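Local coordinates for vacuolar protein sorting-associated protein 29 (Entamoeba histolytica, PDB 5XCJ) that probably serves as the metallophosphatase-fold subunit of the retromer complex in vacuolar protein sorting, and binds zinc ions, at residues A17-Q20 and V21-D24; K43-Y46 and D47-T51; G83-H86 and G87-I91; L99-Y102 and Q103-L106; K122-G126 and K127-N131. The protein carries 1 engineered substitution. One frame throughout, in Å; residues are numbered along the deposited sequence.

Interaction 1 of 5, residues A17-Q20 and V21-D24; sequences AIPQ and VFLD
Gln-20 reaches Asp-24 because its CG stands opposite the backbone N (chi1 -166°) and the chain then folds back at chi2 (54°), which carries the carboxamide across the side chain of Asp-24 one turn further along the helix. There NE2 donates to OD1 of Asp-24 over 2.9 Å. The donated N-H is nearly straight and lies close to the amide plane, but the oxygen is approached from above the plane of its carboxylate, the two flat groups being turned 51° apart. NE2 also passes 3.7 Å from CB of Leu-23, on the exposed side of this first turn.

On the inner side Ile-18, from the preceding loop, sets its CG2 branch 4.0 Å from CG of Leu-23, the two side chains meeting at about a right angle. Pro-19 lies alongside Phe-22 and puts CG over one face of the ring, toward the rim, 4.1 Å from CD2 of Phe-22. The other surroundings of that ring include Phe-150, which meets it edge-to-face, and Leu-167.

The carbonyl O of Pro-19 accepts the N-H of Leu-23 at 3.3 Å and, weakly, that of Phe-22. With Pro-19 at the N-cap and the side chains of Gln-20 and Asp-24 bonded i to i+4, the arrangement is that of a helix N-terminus, here of helix 20-28, packed beside the strands of the metallophosphatase sandwich.

Interaction 2 of 5, residues K43-Y46 and D47-T51; sequences KETY and DILRT
Asp-47 N donates to Lys-43 O over 2.9 Å in the first turn of helix 43-52, the helix of a beta-alpha-beta unit that joins strands 33-36 and 55-58. The side chains join the same two residues: Lys-43 NZ forms a salt bridge with Asp-47 OD2, 3.0 Å away, meeting it on its syn side, slightly out of the carboxylate plane. A bend at chi2 (97°) turns the lysine chain forward along the helix, over Asp-47, and its CE comes within 3.3 Å of Asp-47 OD2, so methylene groups as well as the charge lie against the aspartate.

One position further on, the carboxylate end of Glu-44 rests on an apolar tip: OE2 lies 3.8 Å from CD1 of Ile-48. Thr-45 and Leu-49 are buried on the inward side; Leu-49 packs on Val-56 and Val-58 of one flanking strand and on Val-34 and Cys-36 of the other, while Thr-45 OG1 bonds to the backbone N of Cys-41.

Tyr-46 and Arg-50 extend together from the helix, with ring and guanidinium planes 78° apart. Arg-50 NH1 is held by the carbonyl O of Arg-54 beyond the helix. CD of Arg-50 lies over one face of the ring, toward its rim, in a CH-pi contact 4.0 Å from the Tyr-46 centroid, while Arg-50 NE makes a weak, bent hydrogen bond of 3.2 Å to Tyr-46 OH.

Interaction 3 of 5, residues G83-H86 and G87-I91; sequences GLMH and GHQVI
His-86 and His-88 meet rim to rim at about a right angle between side chains, their ring planes 53° apart, in the loop that leaves strand 80-85 at the metal site of the metallophosphatase fold. The two ND1 atoms, His-86 ND1 and His-88 ND1, are hydrogen-bonded at 3.0 Å, and either nitrogen could supply the proton. With chi1 at -176°, the His-86 ring extends away from its own amide nitrogen and toward the site: NE2 bonds to OD1 of Asp-8, a zinc ligand in another structure of this protein, and the ring touches Asn-39, another such ligand. His-88 in turn touches His-115, so the pair lies beside the zinc ligands, although no zinc is bound here.

Gly-87 lets the chain turn sharply between the two histidines; at its phi of 99° a CB would run into the carbonyl O of His-86. Its N-H makes a weak bond to Gln-89 OE1.

Met-85 and Gln-89 approach from opposite directions. Bent at chi3, the methionine presents its methyl to the carboxamide in van der Waals contact, Met-85 CE lying 3.4 Å from Gln-89 NE2, which is hydrogen-bonded to OE2 of Glu-71. The carboxamide also lies over one face of the His-88 ring, toward its rim, CD of Gln-89 standing 3.3 Å above the plane. A water completes the link, accepting from His-86 N and from Gln-89 NE2, each at 3.0 Å.

Interaction 4 of 5, residues L99-Y102 and Q103-L106; sequences LAIY and QRQL
Arg-104 folds back over the preceding turn of helix 96-106, laying one face of its guanidinium across the carbonyl O of Ala-100 and CA of Ile-101. This helix connects strands 80-85 and 110-112 in a beta-alpha-beta unit. The bend at chi3 (-49°) brings the flat group round: NH1 of Arg-104 comes 3.7 Å from CB of Ala-100, and NH2 reaches CG1 of Ile-101 at 3.4 Å. The Ala-100 oxygen sits 3.5 Å above the guanidinium plane, toward its rim, at an angle too poor for a hydrogen bond with NH1; it is the backbone N of Arg-104 that bonds to it, at 3.0 Å. NH2 has a further long, weak ion pair with Glu-97.

On the outer side Gln-105 lies alongside Ile-101, but its exact position is doubtful because its CG is modelled too close to Ile-101 O. The inner side belongs to Leu-99, Gln-103 and Leu-106, all of which rest on Leu-111 of strand 110-112. Gln-103 turns at chi2 and gives its NE2 to the carbonyl O of Val-108, just past the helix. In the last turn Leu-106 N donates to Tyr-102 O at 2.8 Å, with an N-H...O angle of 168°.

Interaction 5 of 5, residues K122-G126 and K127-N131; sequences KEVGG and KYFLN
A beta hairpin, closed by a type I' turn from Val-124 to Lys-127, pairs strands 120-124 and 127-131 at one margin of the five-stranded mixed sheet. Val-124 and Lys-127 form the hydrogen-bonded pair next to the turn, with Val-124 N to Lys-127 O at 2.8 Å; the return bond runs from Lys-127 N to Val-124 O at 2.9 Å. Lys-122 and Phe-129 form the next hydrogen-bonded pair. Gly-125 and Gly-126 both have positive phi, and at Gly-126 a CB would collide with the carbonyl O of Gly-125.

Glu-123 braces the turn from its own strand: its chain bends at chi2 (-93°), and OE2 accepts the N-H of Gly-126 at 3.2 Å, on the anti side of the carboxylate. Its CG lies 3.8 Å from CE2 of Tyr-128, the cross-strand neighbour on the same face, whose ring also meets Phe-179.

Val-124 and Phe-129 share the other face, diagonal across the strands. Phe-129 packs onto Leu-99 and Gln-103 of helix 96-106, which places this face beneath the helix. The packing here is tight and the valine strained: its chi1 of 8° is nearly eclipsed, and CG1 of Val-124 approaches the ring obliquely, 3.4 Å from CD1 of Phe-129.

The five contacts follow one another along the chain, all within the calcineurin-like phosphoesterase domain, and fall into two groups. Interactions 1 and 2, centres 13 Å apart, lie at the start of helix 20-28 and along helix 43-52 and touch where Leu-23 CD2 meets Ile-48 CG2 at 4.0 Å. Interactions 3, 4 and 5 gather round the five-stranded sheet: strand 80-85 leads through the loop 86-91 to helix 96-106, where Met-85 packs on Tyr-102, and the same helix rests on the 122-131 hairpin through Phe-129. Interactions 1 and 4 are about 32 Å apart, centre to centre. Interaction 3 borders the zinc-binding site through His-86 and Asp-8; the other helices and the hairpin belong to the surrounding fold.

Interaction 1 of 5, residues A17-Q20 and V21-D24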
loop_
_atom_site.group_PDB
_atom_site.type_symbol
_atom_site.label_atom_id
_atom_site.label_comp_id
_atom_site.label_asym_id
_atom_site.label_seq_id
_atom_site.Cartn_x
_atom_site.Cartn_y
_atom_site.Cartn_z
ATOM N N ALA A 17 -1.481 13.291 9.741
ATOM C CA ALA A 17 -2.430 12.461 10.463
ATOM C C ALA A 17 -3.362 11.730 9.507
ATOM O O ALA A 17 -3.788 12.294 8.508
ATOM C CB ALA A 17 -3.233 13.295 11.438
ATOM N N ILE A 18 -3.645 10.468 9.801
ATOM C CA ILE A 18 -4.561 9.705 8.972
ATOM C C ILE A 18 -5.938 10.317 9.160
ATOM O O ILE A 18 -6.361 10.550 10.284
ATOM C CB ILE A 18 -4.633 8.236 9.404
ATOM C CG1 ILE A 18 -3.232 7.622 9.455
ATOM C CG2 ILE A 18 -5.539 7.456 8.465
ATOM C CD1 ILE A 18 -3.189 6.261 10.107
ATOM N N PRO A 19 -6.655 10.546 8.069
ATOM C CA PRO A 19 -7.978 11.157 8.188
ATOM C C PRO A 19 -8.892 10.266 9.018
ATOM O O PRO A 19 -8.857 9.050 8.901
ATOM C CB PRO A 19 -8.459 11.226 6.740
ATOM C CG PRO A 19 -7.208 11.301 5.937
ATOM C CD PRO A 19 -6.218 10.444 6.667
ATOM N N GLN A 20 -9.716 10.883 9.855
ATOM C CA GLN A 20 -10.601 10.137 10.733
ATOM C C GLN A 20 -11.571 9.265 9.954
ATOM O O GLN A 20 -11.874 8.161 10.375
ATOM C CB GLN A 20 -11.349 11.049 11.704
ATOM C CG GLN A 20 -12.009 10.301 12.845
ATOM C CD GLN A 20 -11.046 9.417 13.610
ATOM O OE1 GLN A 20 -9.955 9.843 13.979
ATOM N NE2 GLN A 20 -11.445 8.180 13.851
ATOM N N VAL A 21 -12.010 9.746 8.795
ATOM C CA VAL A 21 -12.957 9.000 7.981
ATOM C C VAL A 21 -12.363 7.665 7.567
ATOM O O VAL A 21 -13.049 6.655 7.589
ATOM C CB VAL A 21 -13.432 9.792 6.742
ATOM C CG1 VAL A 21 -14.466 10.828 7.146
ATOM C CG2 VAL A 21 -12.269 10.451 6.025
ATOM N N PHE A 22 -11.088 7.663 7.197
ATOM C CA PHE A 22 -10.418 6.433 6.804
ATOM C C PHE A 22 -10.384 5.468 7.983
ATOM O O PHE A 22 -10.630 4.278 7.832
ATOM C CB PHE A 22 -8.976 6.732 6.382
ATOM C CG PHE A 22 -8.842 7.269 4.989
ATOM C CD1 PHE A 22 -9.964 7.563 4.241
ATOM C CD2 PHE A 22 -7.591 7.470 4.428
ATOM C CE1 PHE A 22 -9.844 8.046 2.956
ATOM C CE2 PHE A 22 -7.468 7.957 3.144
ATOM C CZ PHE A 22 -8.593 8.249 2.410
ATOM N N LEU A 23 -10.061 6.002 9.155
ATOM C CA LEU A 23 -9.991 5.202 10.371
ATOM C C LEU A 23 -11.343 4.606 10.741
ATOM O O LEU A 23 -11.435 3.444 11.091
ATOM C CB LEU A 23 -9.441 6.034 11.524
ATOM C CG LEU A 23 -7.954 6.359 11.399
ATOM C CD1 LEU A 23 -7.484 7.272 12.519
ATOM C CD2 LEU A 23 -7.135 5.083 11.362
ATOM N N ASP A 24 -12.398 5.397 10.636
ATOM C CA ASP A 24 -13.729 4.893 10.958
ATOM C C ASP A 24 -14.118 3.757 10.013
ATOM O O ASP A 24 -14.696 2.762 10.433
ATOM C CB ASP A 24 -14.770 6.009 10.867
ATOM C CG ASP A 24 -14.593 7.057 11.935
ATOM O OD1 ASP A 24 -13.805 6.829 12.863
ATOM O OD2 ASP A 24 -15.241 8.111 11.843
#

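Interaction 2 of 5, residues K43-Y46 and D47-T51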
loop_
_atom_site.group_PDB
_atom_site.type_symbol
_atom_site.label_atom_id
_atom_site.label_comp_id
_atom_site.label_asym_id
_atom_site.label_seq_id
_atom_site.Cartn_x
_atom_site.Cartn_y
_atom_site.Cartn_z
ATOM N N LYS A 43 5.487 3.743 16.677
ATOM C CA LYS A 43 4.776 2.620 17.269
ATOM C C LYS A 43 3.264 2.826 17.235
ATOM O O LYS A 43 2.508 1.867 17.180
ATOM C CB LYS A 43 5.251 2.372 18.696
ATOM C CG LYS A 43 4.238 2.741 19.762
ATOM C CD LYS A 43 3.462 1.528 20.230
ATOM C CE LYS A 43 2.907 1.737 21.628
ATOM N NZ LYS A 43 2.455 0.466 22.250
ATOM N N GLU A 44 2.825 4.078 17.268
ATOM C CA GLU A 44 1.396 4.354 17.222
ATOM C C GLU A 44 0.765 3.812 15.955
ATOM O O GLU A 44 -0.320 3.246 15.992
ATOM C CB GLU A 44 1.132 5.861 17.323
ATOM C CG GLU A 44 -0.123 6.329 16.602
ATOM C CD GLU A 44 -1.332 6.419 17.513
ATOM O OE1 GLU A 44 -1.354 5.724 18.547
ATOM O OE2 GLU A 44 -2.265 7.181 17.196
ATOM N N THR A 45 1.452 3.980 14.832
ATOM C CA THR A 45 0.928 3.489 13.569
ATOM C C THR A 45 0.785 1.970 13.585
ATOM O O THR A 45 -0.214 1.425 13.130
ATOM C CB THR A 45 1.826 3.899 12.398
ATOM O OG1 THR A 45 1.959 5.321 12.370
ATOM C CG2 THR A 45 1.233 3.417 11.093
ATOM N N TYR A 46 1.802 1.293 14.098
ATOM C CA TYR A 46 1.792 -0.161 14.170
ATOM C C TYR A 46 0.661 -0.646 15.064
ATOM O O TYR A 46 0.041 -1.662 14.795
ATOM C CB TYR A 46 3.138 -0.702 14.648
ATOM C CG TYR A 46 3.189 -2.202 14.754
ATOM C CD1 TYR A 46 3.366 -2.992 13.630
ATOM C CD2 TYR A 46 3.065 -2.828 15.982
ATOM C CE1 TYR A 46 3.416 -4.366 13.726
ATOM C CE2 TYR A 46 3.112 -4.201 16.090
ATOM C CZ TYR A 46 3.289 -4.966 14.962
ATOM O OH TYR A 46 3.336 -6.331 15.079
ATOM N N ASP A 47 0.406 0.079 16.143
ATOM C CA ASP A 47 -0.665 -0.296 17.048
ATOM C C ASP A 47 -2.001 -0.228 16.318
ATOM O O ASP A 47 -2.835 -1.114 16.455
ATOM C CB ASP A 47 -0.690 0.631 18.257
ATOM C CG ASP A 47 0.337 0.250 19.299
ATOM O OD1 ASP A 47 1.392 -0.301 18.933
ATOM O OD2 ASP A 47 0.082 0.508 20.487
ATOM N N ILE A 48 -2.181 0.828 15.527
ATOM C CA ILE A 48 -3.403 1.030 14.762
ATOM C C ILE A 48 -3.617 -0.087 13.746
ATOM O O ILE A 48 -4.711 -0.619 13.625
ATOM C CB ILE A 48 -3.367 2.375 14.018
ATOM C CG1 ILE A 48 -3.271 3.535 15.005
ATOM C CG2 ILE A 48 -4.593 2.541 13.141
ATOM C CD1 ILE A 48 -3.301 4.894 14.346
ATOM N N LEU A 49 -2.550 -0.459 13.044
ATOM C CA LEU A 49 -2.600 -1.526 12.045
ATOM C C LEU A 49 -2.968 -2.865 12.672
ATOM O O LEU A 49 -3.713 -3.646 12.100
ATOM C CB LEU A 49 -1.258 -1.663 11.330
ATOM C CG LEU A 49 -0.829 -0.523 10.410
ATOM C CD1 LEU A 49 0.594 -0.748 9.931
ATOM C CD2 LEU A 49 -1.780 -0.405 9.232
ATOM N N ARG A 50 -2.457 -3.108 13.875
ATOM C CA ARG A 50 -2.728 -4.344 14.601
ATOM C C ARG A 50 -4.212 -4.451 14.955
ATOM O O ARG A 50 -4.759 -5.542 15.008
ATOM C CB ARG A 50 -1.859 -4.440 15.854
ATOM C CG ARG A 50 -0.601 -5.283 15.692
ATOM C CD ARG A 50 -0.219 -5.489 14.239
ATOM N NE ARG A 50 0.364 -6.801 13.991
ATOM C CZ ARG A 50 -0.338 -7.926 13.895
ATOM N NH1 ARG A 50 -1.655 -7.904 14.034
ATOM N NH2 ARG A 50 0.273 -9.074 13.664
ATOM N N THR A 51 -4.847 -3.315 15.219
ATOM C CA THR A 51 -6.283 -3.293 15.496
ATOM C C THR A 51 -7.155 -3.650 14.282
ATOM O O THR A 51 -8.163 -4.332 14.410
ATOM C CB THR A 51 -6.755 -1.943 16.078
ATOM O OG1 THR A 51 -6.626 -0.911 15.099
ATOM C CG2 THR A 51 -5.960 -1.574 17.324
#

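Interaction 3 of 5, residues G83-H86 and G87-I91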
loop_
_atom_site.group_PDB
_atom_site.type_symbol
_atom_site.label_atom_id
_atom_site.label_comp_id
_atom_site.label_asym_id
_atom_site.label_seq_id
_atom_site.Cartn_x
_atom_site.Cartn_y
_atom_site.Cartn_z
ATOM N N GLY A 83 3.920 -9.601 -3.760
ATOM C CA GLY A 83 5.224 -9.066 -3.431
ATOM C C GLY A 83 5.051 -7.684 -2.844
ATOM O O GLY A 83 4.297 -6.866 -3.357
ATOM N N LEU A 84 5.726 -7.434 -1.734
ATOM C CA LEU A 84 5.621 -6.148 -1.069
ATOM C C LEU A 84 6.962 -5.522 -0.708
ATOM O O LEU A 84 7.817 -6.184 -0.139
ATOM C CB LEU A 84 4.770 -6.314 0.190
ATOM C CG LEU A 84 4.660 -5.149 1.173
ATOM C CD1 LEU A 84 3.663 -4.130 0.652
ATOM C CD2 LEU A 84 4.251 -5.649 2.547
ATOM N N MET A 85 7.129 -4.265 -1.081
ATOM C CA MET A 85 8.311 -3.488 -0.736
ATOM C C MET A 85 7.976 -1.995 -0.792
ATOM O O MET A 85 7.026 -1.598 -1.459
ATOM C CB MET A 85 9.521 -3.882 -1.584
ATOM C CG MET A 85 9.766 -3.046 -2.822
ATOM S SD MET A 85 11.361 -3.475 -3.539
ATOM C CE MET A 85 12.310 -3.841 -2.076
ATOM N N HIS A 86 8.753 -1.164 -0.110
ATOM C CA HIS A 86 8.467 0.265 -0.088
ATOM C C HIS A 86 8.535 0.924 -1.464
ATOM O O HIS A 86 7.704 1.760 -1.794
ATOM C CB HIS A 86 9.351 1.007 0.913
ATOM C CG HIS A 86 9.023 2.459 1.029
ATOM N ND1 HIS A 86 9.902 3.453 0.659
ATOM C CD2 HIS A 86 7.908 3.088 1.460
ATOM C CE1 HIS A 86 9.341 4.629 0.857
ATOM N NE2 HIS A 86 8.131 4.436 1.345
ATOM N N GLY A 87 9.486 0.503 -2.287
ATOM C CA GLY A 87 9.631 1.049 -3.620
ATOM C C GLY A 87 10.677 2.124 -3.871
ATOM O O GLY A 87 10.881 2.520 -5.008
ATOM N N HIS A 88 11.330 2.604 -2.820
ATOM C CA HIS A 88 12.408 3.575 -2.982
ATOM C C HIS A 88 13.609 2.925 -3.683
ATOM O O HIS A 88 14.396 3.597 -4.333
ATOM C CB HIS A 88 12.808 4.264 -1.671
ATOM C CG HIS A 88 13.412 3.352 -0.653
ATOM N ND1 HIS A 88 12.665 2.459 0.083
ATOM C CD2 HIS A 88 14.688 3.216 -0.224
ATOM C CE1 HIS A 88 13.455 1.811 0.916
ATOM N NE2 HIS A 88 14.689 2.243 0.743
ATOM N N GLN A 89 13.736 1.616 -3.492
ATOM C CA GLN A 89 14.795 0.797 -4.077
ATOM C C GLN A 89 14.658 0.584 -5.587
ATOM O O GLN A 89 15.622 0.219 -6.251
ATOM C CB GLN A 89 14.907 -0.550 -3.370
ATOM C CG GLN A 89 14.790 -0.471 -1.863
ATOM C CD GLN A 89 13.359 -0.587 -1.400
ATOM O OE1 GLN A 89 12.438 -0.202 -2.108
ATOM N NE2 GLN A 89 13.169 -1.127 -0.212
ATOM N N VAL A 90 13.468 0.819 -6.120
ATOM C CA VAL A 90 13.241 0.606 -7.536
ATOM C C VAL A 90 13.741 1.813 -8.304
ATOM O O VAL A 90 13.142 2.877 -8.270
ATOM C CB VAL A 90 11.744 0.426 -7.827
ATOM C CG1 VAL A 90 11.488 0.376 -9.323
ATOM C CG2 VAL A 90 11.206 -0.810 -7.125
ATOM N N ILE A 91 14.868 1.632 -8.987
ATOM C CA ILE A 91 15.472 2.700 -9.775
ATOM C C ILE A 91 15.484 2.365 -11.278
ATOM O O ILE A 91 15.908 1.279 -11.633
ATOM C CB ILE A 91 16.864 3.094 -9.262
ATOM C CG1 ILE A 91 17.836 1.926 -9.370
ATOM C CG2 ILE A 91 16.766 3.585 -7.829
ATOM C CD1 ILE A 91 19.262 2.299 -9.045
HETATM O O HOH W 1 10.955 -1.990 1.679
#

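Interaction 4 of 5, residues L99-Y102 and Q103-L106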
loop_
_atom_site.group_PDB
_atom_site.type_symbol
_atom_site.label_atom_id
_atom_site.label_comp_id
_atom_site.label_asym_id
_atom_site.label_seq_id
_atom_site.Cartn_x
_atom_site.Cartn_y
_atom_site.Cartn_z
ATOM N N LEU A 99 10.003 -1.845 -12.069
ATOM C CA LEU A 99 9.054 -2.558 -11.229
ATOM C C LEU A 99 8.844 -3.963 -11.779
ATOM O O LEU A 99 8.712 -4.923 -11.033
ATOM C CB LEU A 99 7.726 -1.813 -11.168
ATOM C CG LEU A 99 7.684 -0.521 -10.357
ATOM C CD1 LEU A 99 6.457 0.291 -10.740
ATOM C CD2 LEU A 99 7.679 -0.835 -8.870
ATOM N N ALA A 100 8.808 -4.074 -13.101
ATOM C CA ALA A 100 8.617 -5.362 -13.753
ATOM C C ALA A 100 9.776 -6.283 -13.412
ATOM O O ALA A 100 9.585 -7.473 -13.184
ATOM C CB ALA A 100 8.497 -5.193 -15.257
ATOM N N ILE A 101 10.982 -5.733 -13.375
ATOM C CA ILE A 101 12.146 -6.534 -13.043
ATOM C C ILE A 101 12.015 -7.069 -11.620
ATOM O O ILE A 101 12.282 -8.236 -11.363
ATOM C CB ILE A 101 13.452 -5.735 -13.210
ATOM C CG1 ILE A 101 13.670 -5.391 -14.685
ATOM C CG2 ILE A 101 14.636 -6.521 -12.668
ATOM C CD1 ILE A 101 14.579 -4.206 -14.917
ATOM N N TYR A 102 11.595 -6.216 -10.693
ATOM C CA TYR A 102 11.409 -6.647 -9.312
ATOM C C TYR A 102 10.322 -7.706 -9.183
ATOM O O TYR A 102 10.464 -8.663 -8.432
ATOM C CB TYR A 102 11.133 -5.468 -8.383
ATOM C CG TYR A 102 12.376 -4.976 -7.700
ATOM C CD1 TYR A 102 12.776 -5.501 -6.482
ATOM C CD2 TYR A 102 13.164 -4.000 -8.283
ATOM C CE1 TYR A 102 13.921 -5.053 -5.856
ATOM C CE2 TYR A 102 14.313 -3.555 -7.668
ATOM C CZ TYR A 102 14.686 -4.083 -6.457
ATOM O OH TYR A 102 15.823 -3.628 -5.847
ATOM N N GLN A 103 9.241 -7.535 -9.935
ATOM C CA GLN A 103 8.130 -8.477 -9.893
ATOM C C GLN A 103 8.632 -9.843 -10.340
ATOM O O GLN A 103 8.284 -10.862 -9.762
ATOM C CB GLN A 103 7.000 -8.007 -10.808
ATOM C CG GLN A 103 5.872 -9.010 -10.988
ATOM C CD GLN A 103 5.993 -9.812 -12.268
ATOM O OE1 GLN A 103 6.415 -9.299 -13.294
ATOM N NE2 GLN A 103 5.621 -11.078 -12.206
ATOM N N ARG A 104 9.420 -9.853 -11.403
ATOM C CA ARG A 104 10.010 -11.081 -11.905
ATOM C C ARG A 104 10.997 -11.664 -10.896
ATOM O O ARG A 104 11.094 -12.874 -10.747
ATOM C CB ARG A 104 10.644 -10.872 -13.273
ATOM C CG ARG A 104 9.632 -10.891 -14.403
ATOM C CD ARG A 104 10.318 -10.997 -15.745
ATOM N NE ARG A 104 11.393 -10.024 -15.878
ATOM C CZ ARG A 104 11.215 -8.762 -16.243
ATOM N NH1 ARG A 104 10.002 -8.314 -16.505
ATOM N NH2 ARG A 104 12.251 -7.950 -16.345
ATOM N N GLN A 105 11.735 -10.783 -10.229
ATOM C CA GLN A 105 12.713 -11.188 -9.227
ATOM C C GLN A 105 12.042 -11.888 -8.056
ATOM O O GLN A 105 12.502 -12.918 -7.586
ATOM C CB GLN A 105 13.476 -9.965 -8.717
ATOM C CG GLN A 105 14.361 -9.303 -9.757
ATOM C CD GLN A 105 15.423 -10.236 -10.298
ATOM O OE1 GLN A 105 15.995 -11.039 -9.563
ATOM N NE2 GLN A 105 15.699 -10.130 -11.595
ATOM N N LEU A 106 10.970 -11.283 -7.562
ATOM C CA LEU A 106 10.176 -11.839 -6.472
ATOM C C LEU A 106 9.331 -13.033 -6.916
ATOM O O LEU A 106 8.884 -13.814 -6.085
ATOM C CB LEU A 106 9.268 -10.771 -5.859
ATOM C CG LEU A 106 9.935 -9.571 -5.190
ATOM C CD1 LEU A 106 8.901 -8.712 -4.479
ATOM C CD2 LEU A 106 11.006 -10.033 -4.223
#

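Interaction 5 of 5, residues K122-G126 and K127-N131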
loop_
_atom_site.group_PDB
_atom_site.type_symbol
_atom_site.label_atom_id
_atom_site.label_comp_id
_atom_site.label_asym_id
_atom_site.label_seq_id
_atom_site.Cartn_x
_atom_site.Cartn_y
_atom_site.Cartn_z
ATOM N N LYS A 122 -2.278 -0.603 -11.894
ATOM C CA LYS A 122 -1.907 -0.886 -13.272
ATOM C C LYS A 122 -1.694 -2.367 -13.556
ATOM O O LYS A 122 -1.119 -3.084 -12.752
ATOM C CB LYS A 122 -0.659 -0.093 -13.652
ATOM C CG LYS A 122 -0.696 0.495 -15.046
ATOM C CD LYS A 122 0.525 1.350 -15.339
ATOM C CE LYS A 122 1.815 0.593 -15.091
ATOM N NZ LYS A 122 2.990 1.500 -15.038
ATOM N N GLU A 123 -2.156 -2.825 -14.711
ATOM C CA GLU A 123 -1.941 -4.209 -15.093
ATOM C C GLU A 123 -1.034 -4.213 -16.313
ATOM O O GLU A 123 -1.308 -3.540 -17.295
ATOM C CB GLU A 123 -3.256 -4.915 -15.406
ATOM C CG GLU A 123 -3.080 -6.279 -16.050
ATOM C CD GLU A 123 -3.101 -6.222 -17.566
ATOM O OE1 GLU A 123 -3.549 -5.208 -18.119
ATOM O OE2 GLU A 123 -2.674 -7.197 -18.203
ATOM N N VAL A 124 0.092 -4.903 -16.210
ATOM C CA VAL A 124 1.018 -5.007 -17.334
ATOM C C VAL A 124 1.433 -6.458 -17.562
ATOM O O VAL A 124 1.874 -7.134 -16.642
ATOM C CB VAL A 124 2.248 -4.071 -17.190
ATOM C CG1 VAL A 124 2.296 -3.399 -15.830
ATOM C CG2 VAL A 124 3.551 -4.798 -17.493
ATOM N N GLY A 125 1.213 -6.933 -18.782
ATOM C CA GLY A 125 1.582 -8.274 -19.193
ATOM C C GLY A 125 1.016 -9.388 -18.337
ATOM O O GLY A 125 1.659 -10.403 -18.139
ATOM N N GLY A 126 -0.193 -9.192 -17.826
ATOM C CA GLY A 126 -0.848 -10.188 -16.998
ATOM C C GLY A 126 -0.460 -10.146 -15.534
ATOM O O GLY A 126 -0.954 -10.924 -14.727
ATOM N N LYS A 127 0.418 -9.214 -15.198
ATOM C CA LYS A 127 0.870 -9.016 -13.828
ATOM C C LYS A 127 0.273 -7.707 -13.312
ATOM O O LYS A 127 -0.003 -6.798 -14.085
ATOM C CB LYS A 127 2.395 -8.984 -13.735
ATOM C CG LYS A 127 3.096 -10.175 -14.363
ATOM C CD LYS A 127 2.668 -11.483 -13.733
ATOM C CE LYS A 127 2.954 -12.652 -14.662
ATOM N NZ LYS A 127 2.874 -13.961 -13.973
ATOM N N TYR A 128 0.070 -7.622 -12.002
ATOM C CA TYR A 128 -0.539 -6.441 -11.411
ATOM C C TYR A 128 0.395 -5.669 -10.500
ATOM O O TYR A 128 1.045 -6.243 -9.639
ATOM C CB TYR A 128 -1.802 -6.837 -10.655
ATOM C CG TYR A 128 -2.719 -7.722 -11.465
ATOM C CD1 TYR A 128 -2.571 -9.095 -11.454
ATOM C CD2 TYR A 128 -3.720 -7.176 -12.250
ATOM C CE1 TYR A 128 -3.404 -9.905 -12.200
ATOM C CE2 TYR A 128 -4.555 -7.974 -12.997
ATOM C CZ TYR A 128 -4.392 -9.335 -12.970
ATOM O OH TYR A 128 -5.225 -10.130 -13.716
ATOM N N PHE A 129 0.468 -4.365 -10.727
ATOM C CA PHE A 129 1.303 -3.480 -9.933
ATOM C C PHE A 129 0.398 -2.507 -9.197
ATOM O O PHE A 129 -0.319 -1.734 -9.817
ATOM C CB PHE A 129 2.284 -2.742 -10.836
ATOM C CG PHE A 129 3.285 -3.645 -11.495
ATOM C CD1 PHE A 129 2.939 -4.388 -12.610
ATOM C CD2 PHE A 129 4.565 -3.764 -10.992
ATOM C CE1 PHE A 129 3.857 -5.223 -13.211
ATOM C CE2 PHE A 129 5.484 -4.599 -11.591
ATOM C CZ PHE A 129 5.127 -5.332 -12.703
ATOM N N LEU A 130 0.462 -2.543 -7.869
ATOM C CA LEU A 130 -0.377 -1.704 -7.022
ATOM C C LEU A 130 0.368 -0.775 -6.065
ATOM O O LEU A 130 1.339 -1.165 -5.432
ATOM C CB LEU A 130 -1.333 -2.584 -6.220
ATOM C CG LEU A 130 -1.908 -3.778 -6.978
ATOM C CD1 LEU A 130 -2.705 -4.691 -6.066
ATOM C CD2 LEU A 130 -2.759 -3.291 -8.132
ATOM N N ASN A 131 -0.075 0.470 -6.014
ATOM C CA ASN A 131 0.472 1.462 -5.105
ATOM C C ASN A 131 -0.724 2.142 -4.437
ATOM O O ASN A 131 -1.539 2.744 -5.119
ATOM C CB ASN A 131 1.306 2.464 -5.894
ATOM C CG ASN A 131 2.029 3.453 -5.009
ATOM O OD1 ASN A 131 1.528 3.861 -3.978
ATOM N ND2 ASN A 131 3.217 3.852 -5.431
#